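Long-range contacts in magnesium transporter, putative (Shewanella oneidensis MR-1, PDB 3KXR), which probably carries magnesium ions across the membrane, this chain being its pair of CBS domains together with part of the MgtE N domain: residues L65-K70 with D89-V94; L85-N90 with T164-T169; E147-V152 with I160-L165. All coordinates share one frame; numbering follows the deposited sequence.

Overall arrangement
The three contacts of this CBS pair show how chemistry follows position: backbone bonds and apolar packing in the core, an ion pair at the surface. Contacts 1 and 3 are buried strand pairings, parallel within the first CBS range and antiparallel within the second, contact 3 adding a buried arginine-glutamate pair. Contact 2 joins a loop of the first range to the helix start of the second through a salt bridge and a cysteine. Its loop runs on through D89 and N90 into the second strand of contact 1, and it shares T164 and L165 with contact 3, about 7 Å away between centres. F92 of contact 1 packs on P151 of contact 3, so the sheets also meet directly.

Contact 1 (L65-K70 with D89-V94)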
loop_
_atom_site.group_PDB
_atom_site.type_symbol
_atom_site.label_atom_id
_atom_site.label_comp_id
_atom_site.label_asym_id
_atom_site.label_seq_id
_atom_site.Cartn_x
_atom_site.Cartn_y
_atom_site.Cartn_z
ATOM N N LEU A 65 -14.764 11.161 -14.096
ATOM C CA LEU A 65 -16.009 11.489 -13.434
ATOM C C LEU A 65 -17.082 10.422 -13.811
ATOM O O LEU A 65 -17.503 10.308 -14.950
ATOM C CB LEU A 65 -16.401 12.930 -13.807
ATOM C CG LEU A 65 -15.970 14.078 -12.858
ATOM C CD1 LEU A 65 -14.571 13.988 -12.321
ATOM C CD2 LEU A 65 -16.237 15.424 -13.518
ATOM N N VAL A 66 -17.484 9.611 -12.838
ATOM C CA VAL A 66 -18.529 8.614 -13.037
ATOM C C VAL A 66 -19.523 8.621 -11.842
ATOM O O VAL A 66 -19.128 8.814 -10.697
ATOM C CB VAL A 66 -17.901 7.202 -13.241
ATOM C CG1 VAL A 66 -16.879 6.929 -12.147
ATOM C CG2 VAL A 66 -18.970 6.139 -13.283
ATOM N N LEU A 67 -20.812 8.442 -12.122
ATOM C CA LEU A 67 -21.834 8.322 -11.081
ATOM C C LEU A 67 -22.816 7.212 -11.466
ATOM O O LEU A 67 -22.975 6.883 -12.657
ATOM C CB LEU A 67 -22.574 9.663 -10.907
ATOM C CG LEU A 67 -21.850 10.868 -10.278
ATOM C CD1 LEU A 67 -22.664 12.123 -10.382
ATOM C CD2 LEU A 67 -21.530 10.566 -8.820
ATOM N N SER A 68 -23.480 6.629 -10.485
ATOM C CA SER A 68 -24.446 5.577 -10.767
ATOM C C SER A 68 -25.749 6.197 -11.268
ATOM O O SER A 68 -25.947 7.408 -11.236
ATOM C CB SER A 68 -24.757 4.739 -9.522
ATOM O OG SER A 68 -25.563 5.497 -8.609
ATOM N N ASP A 69 -26.672 5.342 -11.661
ATOM C CA ASP A 69 -27.885 5.833 -12.239
ATOM C C ASP A 69 -28.854 6.298 -11.179
ATOM O O ASP A 69 -29.995 6.626 -11.504
ATOM C CB ASP A 69 -28.519 4.772 -13.127
ATOM C CG ASP A 69 -28.892 3.504 -12.382
ATOM O OD1 ASP A 69 -28.876 3.484 -11.128
ATOM O OD2 ASP A 69 -29.212 2.520 -13.088
ATOM N N LYS A 70 -28.413 6.331 -9.921
ATOM C CA LYS A 70 -29.214 6.944 -8.855
ATOM C C LYS A 70 -28.838 8.430 -8.657
ATOM O O LYS A 70 -29.486 9.114 -7.903
ATOM C CB LYS A 70 -29.066 6.174 -7.532
ATOM C CG LYS A 70 -29.434 4.653 -7.568
ATOM C CD LYS A 70 -30.761 4.322 -8.322
ATOM C CE LYS A 70 -31.145 2.789 -8.347
ATOM N NZ LYS A 70 -30.952 2.132 -9.704
ATOM N N ASP A 89 -14.756 17.335 -19.512
ATOM C CA ASP A 89 -16.000 18.074 -19.431
ATOM C C ASP A 89 -17.237 17.209 -19.612
ATOM O O ASP A 89 -18.294 17.714 -19.951
ATOM C CB ASP A 89 -15.985 19.234 -20.419
ATOM C CG ASP A 89 -16.199 18.775 -21.813
ATOM O OD1 ASP A 89 -16.126 17.528 -22.046
ATOM O OD2 ASP A 89 -16.479 19.654 -22.659
ATOM N N ASN A 90 -17.091 15.912 -19.348
ATOM C CA ASN A 90 -18.185 14.969 -19.404
ATOM C C ASN A 90 -18.152 14.107 -18.173
ATOM O O ASN A 90 -17.134 13.972 -17.507
ATOM C CB ASN A 90 -18.092 14.097 -20.660
ATOM C CG ASN A 90 -18.467 14.838 -21.890
ATOM O OD1 ASN A 90 -19.160 15.841 -21.824
ATOM N ND2 ASN A 90 -18.016 14.371 -23.029
ATOM N N LEU A 91 -19.283 13.488 -17.896
ATOM C CA LEU A 91 -19.392 12.606 -16.747
ATOM C C LEU A 91 -20.185 11.364 -17.168
ATOM O O LEU A 91 -21.146 11.458 -17.939
ATOM C CB LEU A 91 -20.030 13.394 -15.617
ATOM C CG LEU A 91 -20.291 12.811 -14.248
ATOM C CD1 LEU A 91 -20.341 13.950 -13.225
ATOM C CD2 LEU A 91 -21.607 12.090 -14.336
ATOM N N PHE A 92 -19.738 10.206 -16.717
ATOM C CA PHE A 92 -20.262 8.955 -17.218
ATOM C C PHE A 92 -21.199 8.315 -16.222
ATOM O O PHE A 92 -20.930 8.343 -15.026
ATOM C CB PHE A 92 -19.093 8.029 -17.556
ATOM C CG PHE A 92 -18.121 8.664 -18.484
ATOM C CD1 PHE A 92 -18.559 9.262 -19.659
ATOM C CD2 PHE A 92 -16.774 8.737 -18.173
ATOM C CE1 PHE A 92 -17.658 9.889 -20.517
ATOM C CE2 PHE A 92 -15.863 9.368 -19.040
ATOM C CZ PHE A 92 -16.317 9.946 -20.203
ATOM N N ILE A 93 -22.304 7.762 -16.712
ATOM C CA ILE A 93 -23.314 7.156 -15.855
ATOM C C ILE A 93 -23.298 5.679 -16.045
ATOM O O ILE A 93 -23.324 5.195 -17.189
ATOM C CB ILE A 93 -24.733 7.665 -16.177
ATOM C CG1 ILE A 93 -24.767 9.181 -16.106
ATOM C CG2 ILE A 93 -25.783 7.078 -15.224
ATOM C CD1 ILE A 93 -24.344 9.763 -14.788
ATOM N N VAL A 94 -23.271 4.947 -14.933
ATOM C CA VAL A 94 -23.288 3.494 -14.978
ATOM C C VAL A 94 -24.448 2.957 -14.149
ATOM O O VAL A 94 -24.937 3.619 -13.223
ATOM C CB VAL A 94 -21.951 2.897 -14.429
ATOM C CG1 VAL A 94 -20.770 3.283 -15.346
ATOM C CG2 VAL A 94 -21.709 3.323 -12.989
HETATM O O HOH W 1 -14.975 12.135 -16.899
#
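V66, L67 and S68 run parallel to F92, I93 and V94, pairing the two strands of a beta-alpha-beta unit whose connecting helix is 73-82. The backbone bonds come first. F92 N donates to L65 O at 2.9 Å, L67 N to F92 O and V94 N to L67 O. The L67 N-H meets F92 O nearly along the C=O axis, and V66 CA approaches the same oxygen to 3.1 Å in a CA-H...O contact. Ahead of the F92 N to L65 O bond, one water carries the link on, accepting from L65 N at 3.0 Å and donating to N90 O at 2.9 Å.

Apolar contacts divide between the two faces. On one, V66 CG2 lies anti to the backbone N and crosses V94 CG2 at 3.9 Å; V66, F92 and V94 also touch L159 of the second CBS range. On the other, L67 CD1 reaches both methyls of L91, with CD2 at 4.1 Å, while F79 of helix 73-82 packs on L67. L91 extends its CG opposite its own backbone N (chi1 -179°), which sets CG against L65 CB at 3.9 Å.

Polar side chains gather where the first strand ends. S68 OG accepts from K70 N in an ST turn and has a weak bond to Y24 O of the second subunit, while D69 and K70 form a salt bridge. The chemistry thus implies a strand pair held by backbone bonds and flanked by apolar side chains on both faces, aliphatic ones and the F92 ring, with the D69-K70 salt bridge set at the turn.

Contact 2 (L85-N90 with T164-T169)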
loop_
_atom_site.group_PDB
_atom_site.type_symbol
_atom_site.label_atom_id
_atom_site.label_comp_id
_atom_site.label_asym_id
_atom_site.label_seq_id
_atom_site.Cartn_x
_atom_site.Cartn_y
_atom_site.Cartn_z
ATOM N N LEU A 85 -9.611 18.011 -13.249
ATOM C CA LEU A 85 -9.144 16.865 -13.989
ATOM C C LEU A 85 -8.813 17.269 -15.417
ATOM O O LEU A 85 -9.539 18.051 -16.040
ATOM C CB LEU A 85 -10.246 15.854 -14.012
ATOM C CG LEU A 85 -9.837 14.421 -14.112
ATOM C CD1 LEU A 85 -9.122 14.092 -12.830
ATOM C CD2 LEU A 85 -11.130 13.606 -14.287
ATOM N N ASP A 86 -7.701 16.757 -15.923
ATOM C CA ASP A 86 -7.278 17.034 -17.277
ATOM C C ASP A 86 -8.325 16.569 -18.304
ATOM O O ASP A 86 -8.895 15.478 -18.182
ATOM C CB ASP A 86 -5.936 16.340 -17.537
ATOM C CG ASP A 86 -5.267 16.807 -18.803
ATOM O OD1 ASP A 86 -5.292 18.017 -19.096
ATOM O OD2 ASP A 86 -4.697 15.961 -19.512
ATOM N N CYS A 87 -8.579 17.399 -19.306
ATOM C CA CYS A 87 -9.441 17.033 -20.419
ATOM C C CYS A 87 -10.745 16.483 -19.982
ATOM O O CYS A 87 -11.127 15.394 -20.385
ATOM C CB CYS A 87 -8.798 15.960 -21.272
ATOM S SG CYS A 87 -7.646 16.627 -22.366
ATOM N N ASN A 88 -11.444 17.243 -19.165
ATOM C CA ASN A 88 -12.636 16.743 -18.588
ATOM C C ASN A 88 -13.730 17.724 -18.777
ATOM O O ASN A 88 -13.649 18.832 -18.286
ATOM C CB ASN A 88 -12.431 16.509 -17.116
ATOM C CG ASN A 88 -13.697 16.046 -16.428
ATOM O OD1 ASN A 88 -14.082 16.625 -15.412
ATOM N ND2 ASN A 88 -14.355 15.002 -16.979
ATOM N N ASP A 89 -14.756 17.335 -19.512
ATOM C CA ASP A 89 -16.000 18.074 -19.431
ATOM C C ASP A 89 -17.237 17.209 -19.612
ATOM O O ASP A 89 -18.294 17.714 -19.951
ATOM C CB ASP A 89 -15.985 19.234 -20.419
ATOM C CG ASP A 89 -16.199 18.775 -21.813
ATOM O OD1 ASP A 89 -16.126 17.528 -22.046
ATOM O OD2 ASP A 89 -16.479 19.654 -22.659
ATOM N N ASN A 90 -17.091 15.912 -19.348
ATOM C CA ASN A 90 -18.185 14.969 -19.404
ATOM C C ASN A 90 -18.152 14.107 -18.173
ATOM O O ASN A 90 -17.134 13.972 -17.507
ATOM C CB ASN A 90 -18.092 14.097 -20.660
ATOM C CG ASN A 90 -18.467 14.838 -21.890
ATOM O OD1 ASN A 90 -19.160 15.841 -21.824
ATOM N ND2 ASN A 90 -18.016 14.371 -23.029
ATOM N N THR A 164 -8.170 10.427 -23.121
ATOM C CA THR A 164 -8.295 11.854 -23.333
ATOM C C THR A 164 -7.772 12.323 -24.693
ATOM O O THR A 164 -7.011 11.636 -25.346
ATOM C CB THR A 164 -7.528 12.615 -22.294
ATOM O OG1 THR A 164 -6.153 12.280 -22.433
ATOM C CG2 THR A 164 -7.994 12.295 -20.878
ATOM N N LEU A 165 -8.177 13.515 -25.101
ATOM C CA LEU A 165 -7.633 14.119 -26.299
ATOM C C LEU A 165 -6.109 14.258 -26.213
ATOM O O LEU A 165 -5.410 13.979 -27.160
ATOM C CB LEU A 165 -8.276 15.481 -26.561
ATOM C CG LEU A 165 -7.764 16.184 -27.816
ATOM C CD1 LEU A 165 -7.868 15.326 -29.092
ATOM C CD2 LEU A 165 -8.536 17.418 -27.987
ATOM N N ARG A 166 -5.609 14.670 -25.065
ATOM C CA ARG A 166 -4.161 14.741 -24.829
ATOM C C ARG A 166 -3.443 13.416 -25.076
ATOM O O ARG A 166 -2.405 13.395 -25.722
ATOM C CB ARG A 166 -3.868 15.195 -23.398
ATOM C CG ARG A 166 -2.466 15.757 -23.237
ATOM C CD ARG A 166 -2.206 16.199 -21.806
ATOM N NE ARG A 166 -3.191 17.162 -21.340
ATOM C CZ ARG A 166 -3.222 18.445 -21.692
ATOM N NH1 ARG A 166 -4.174 19.239 -21.213
ATOM N NH2 ARG A 166 -2.312 18.939 -22.520
ATOM N N ALA A 167 -4.000 12.323 -24.560
ATOM C CA ALA A 167 -3.419 10.998 -24.782
ATOM C C ALA A 167 -3.459 10.661 -26.272
ATOM O O ALA A 167 -2.507 10.124 -26.818
ATOM C CB ALA A 167 -4.141 9.939 -23.963
ATOM N N ALA A 168 -4.550 10.993 -26.947
ATOM C CA ALA A 168 -4.643 10.703 -28.384
ATOM C C ALA A 168 -3.520 11.389 -29.153
ATOM O O ALA A 168 -2.997 10.843 -30.128
ATOM C CB ALA A 168 -5.985 11.140 -28.939
ATOM N N THR A 169 -3.170 12.597 -28.728
ATOM C CA THR A 169 -2.115 13.326 -29.391
ATOM C C THR A 169 -0.819 12.547 -29.259
ATOM O O THR A 169 -0.118 12.329 -30.237
ATOM C CB THR A 169 -1.908 14.707 -28.785
ATOM O OG1 THR A 169 -3.158 15.414 -28.755
ATOM C CG2 THR A 169 -0.843 15.479 -29.599
#
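D86 OD2 takes the N-H of R166 NE at 2.7 Å, in one half of a side-on salt bridge; the other half runs from R166 NH1 to D86 OD1, also at 2.7 Å. Each carboxylate oxygen uses its syn lone pair, and the NE bond is the straighter, at 162°. The carboxylate and guanidinium are nearly coplanar, their planes 23° apart, so the acid sits at the edge of the arginine and the two bonds together resist rotation of either group. R166 reaches this position by folding at chi3 (-56°), which brings NE back to the acid, and its CD then lies 3.4 Å from D86 OD2.

Beside the ion pair, C87 supplies the apolar part of the contact. Its CB rests against T164 CB at 3.7 Å, and its SG lies over the first turn of helix 165-176, 3.9 Å from R166 N and close to L165 CB as well. T164 serves as the N-cap of that helix: OG1 accepts from A167 N at 3.0 Å, which turns the hydroxyl toward the helix while CB and CG2 face the cysteine. L165 O receives both T169 N and T169 OG1 from the next turn. L165 also packs on I142 of helix 135-143, tying the helix start into the second CBS range.

The loop that precedes strand 90-94 is therefore clasped to a helix of the other CBS range. Because D86 and R166 are exposed, solvent is likely to weaken their attraction, yet the paired geometry should still favour one orientation. The helix N-terminus nearby would probably also favour the negative charge of D86, while C87 and T164 fill the more sheltered side of the joint.

Contact 3 (E147-V152 with I160-L165); sequences EIELPV and IGRVTL
E149 to V152 and I160 to T164 form the two arms of a beta hairpin in the second CBS range, with a classic beta bulge that sets I160 and G161 opposite the single residue V152. R162, on the face of the sheet that carries E149 and P151, can be followed outward. Its CB lies 3.4 Å from L150 O on the partner strand. CG occupies the position between backbone N and carbonyl carbon (chi1 76°), and the chain then runs extended to NE, carrying CD past E149 OE1 at 3.3 Å. NE has a weak bond to Q63 O. At the tip, NH1 donates to E149 OE1 at 2.8 Å and NH2 to D86 O. Only NH1 of the guanidinium bonds to E149, and it comes from above the carboxylate, 63° out of its plane, the two flat groups lying far from coplanar. T164 CG2 sits 3.5 Å above the guanidinium plane of R162, over its centre.

E149 OE2 is gripped by D89 N, N90 N and N88 ND2 of the first CBS range, so the buried acid joins both halves of the domain pair. A leucine in place of R162 would probably leave E149 OE1 without its cationic mate and D86 O without this donor.

Along the backbone, L150 and V163 exchange two hydrogen bonds, and I148 O accepts from L165 N as the helix begins. G161 has backbone angles at which a CB would clash with the preceding carbonyl O, and its O accepts from V152 N at 2.8 Å. On the opposite face from R162, V152 CG2 meets V163 CG2 at 3.6 Å.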
loop_
_atom_site.group_PDB
_atom_site.type_symbol
_atom_site.label_atom_id
_atom_site.label_comp_id
_atom_site.label_asym_id
_atom_site.label_seq_id
_atom_site.Cartn_x
_atom_site.Cartn_y
_atom_site.Cartn_z
ATOM N N GLU A 147 -15.596 16.085 -28.631
ATOM C CA GLU A 147 -15.221 15.612 -27.292
ATOM C C GLU A 147 -13.746 15.813 -26.974
ATOM O O GLU A 147 -12.889 15.784 -27.864
ATOM C CB GLU A 147 -15.474 14.113 -27.163
ATOM C CG GLU A 147 -16.777 13.562 -27.755
ATOM C CD GLU A 147 -18.019 14.156 -27.133
ATOM O OE1 GLU A 147 -17.927 14.810 -26.059
ATOM O OE2 GLU A 147 -19.098 13.990 -27.734
ATOM N N ILE A 148 -13.448 15.982 -25.696
ATOM C CA ILE A 148 -12.065 15.997 -25.261
ATOM C C ILE A 148 -11.716 14.730 -24.459
ATOM O O ILE A 148 -10.586 14.566 -23.969
ATOM C CB ILE A 148 -11.711 17.325 -24.507
ATOM C CG1 ILE A 148 -12.545 17.535 -23.233
ATOM C CG2 ILE A 148 -11.896 18.506 -25.450
ATOM C CD1 ILE A 148 -12.076 18.795 -22.313
ATOM N N GLU A 149 -12.668 13.811 -24.362
ATOM C CA GLU A 149 -12.402 12.531 -23.741
ATOM C C GLU A 149 -13.462 11.588 -24.205
ATOM O O GLU A 149 -14.582 12.010 -24.505
ATOM C CB GLU A 149 -12.486 12.662 -22.218
ATOM C CG GLU A 149 -13.875 13.106 -21.730
ATOM C CD GLU A 149 -13.962 13.464 -20.241
ATOM O OE1 GLU A 149 -13.466 12.688 -19.386
ATOM O OE2 GLU A 149 -14.583 14.510 -19.937
ATOM N N LEU A 150 -13.149 10.307 -24.217
ATOM C CA LEU A 150 -14.187 9.318 -24.453
ATOM C C LEU A 150 -14.093 8.195 -23.428
ATOM O O LEU A 150 -12.995 7.802 -23.037
ATOM C CB LEU A 150 -14.054 8.718 -25.848
ATOM C CG LEU A 150 -14.512 9.538 -27.062
ATOM C CD1 LEU A 150 -14.204 8.772 -28.371
ATOM C CD2 LEU A 150 -16.005 9.872 -26.948
ATOM N N PRO A 151 -15.240 7.657 -23.016
ATOM C CA PRO A 151 -15.246 6.485 -22.163
ATOM C C PRO A 151 -14.832 5.235 -22.920
ATOM O O PRO A 151 -15.127 5.091 -24.130
ATOM C CB PRO A 151 -16.714 6.374 -21.738
ATOM C CG PRO A 151 -17.442 6.958 -22.846
ATOM C CD PRO A 151 -16.596 8.006 -23.454
ATOM N N VAL A 152 -14.179 4.336 -22.195
ATOM C CA VAL A 152 -13.803 3.049 -22.708
ATOM C C VAL A 152 -14.551 1.947 -21.948
ATOM O O VAL A 152 -14.614 1.943 -20.724
ATOM C CB VAL A 152 -12.291 2.856 -22.585
ATOM C CG1 VAL A 152 -11.908 1.480 -23.091
ATOM C CG2 VAL A 152 -11.555 3.950 -23.367
ATOM N N ILE A 160 -14.590 0.851 -17.994
ATOM C CA ILE A 160 -13.328 0.638 -17.295
ATOM C C ILE A 160 -12.459 1.890 -17.153
ATOM O O ILE A 160 -11.503 1.891 -16.371
ATOM C CB ILE A 160 -12.519 -0.480 -17.924
ATOM C CG1 ILE A 160 -12.025 -0.060 -19.301
ATOM C CG2 ILE A 160 -13.364 -1.773 -17.975
ATOM C CD1 ILE A 160 -11.355 -1.211 -20.060
ATOM N N GLY A 161 -12.776 2.957 -17.876
ATOM C CA GLY A 161 -11.964 4.182 -17.807
ATOM C C GLY A 161 -12.188 5.102 -18.993
ATOM O O GLY A 161 -13.179 4.978 -19.700
ATOM N N ARG A 162 -11.263 6.021 -19.226
ATOM C CA ARG A 162 -11.419 6.950 -20.341
ATOM C C ARG A 162 -10.101 7.163 -21.063
ATOM O O ARG A 162 -9.045 6.862 -20.523
ATOM C CB ARG A 162 -11.917 8.285 -19.820
ATOM C CG ARG A 162 -10.840 9.088 -19.157
ATOM C CD ARG A 162 -11.383 10.283 -18.433
ATOM N NE ARG A 162 -10.294 11.013 -17.811
ATOM C CZ ARG A 162 -10.014 12.311 -17.947
ATOM N NH1 ARG A 162 -10.741 13.136 -18.700
ATOM N NH2 ARG A 162 -8.968 12.800 -17.316
ATOM N N VAL A 163 -10.188 7.703 -22.274
ATOM C CA VAL A 163 -9.026 8.180 -22.977
ATOM C C VAL A 163 -9.197 9.629 -23.316
ATOM O O VAL A 163 -10.250 10.019 -23.754
ATOM C CB VAL A 163 -8.858 7.437 -24.260
ATOM C CG1 VAL A 163 -7.672 8.029 -25.019
ATOM C CG2 VAL A 163 -8.601 5.984 -23.938
ATOM N N THR A 164 -8.170 10.427 -23.121
ATOM C CA THR A 164 -8.295 11.854 -23.333
ATOM C C THR A 164 -7.772 12.323 -24.693
ATOM O O THR A 164 -7.011 11.636 -25.346
ATOM C CB THR A 164 -7.528 12.615 -22.294
ATOM O OG1 THR A 164 -6.153 12.280 -22.433
ATOM C CG2 THR A 164 -7.994 12.295 -20.878
ATOM N N LEU A 165 -8.177 13.515 -25.101
ATOM C CA LEU A 165 -7.633 14.119 -26.299
ATOM C C LEU A 165 -6.109 14.258 -26.213
ATOM O O LEU A 165 -5.410 13.979 -27.160
ATOM C CB LEU A 165 -8.276 15.481 -26.561
ATOM C CG LEU A 165 -7.764 16.184 -27.816
ATOM C CD1 LEU A 165 -7.868 15.326 -29.092
ATOM C CD2 LEU A 165 -8.536 17.418 -27.987
#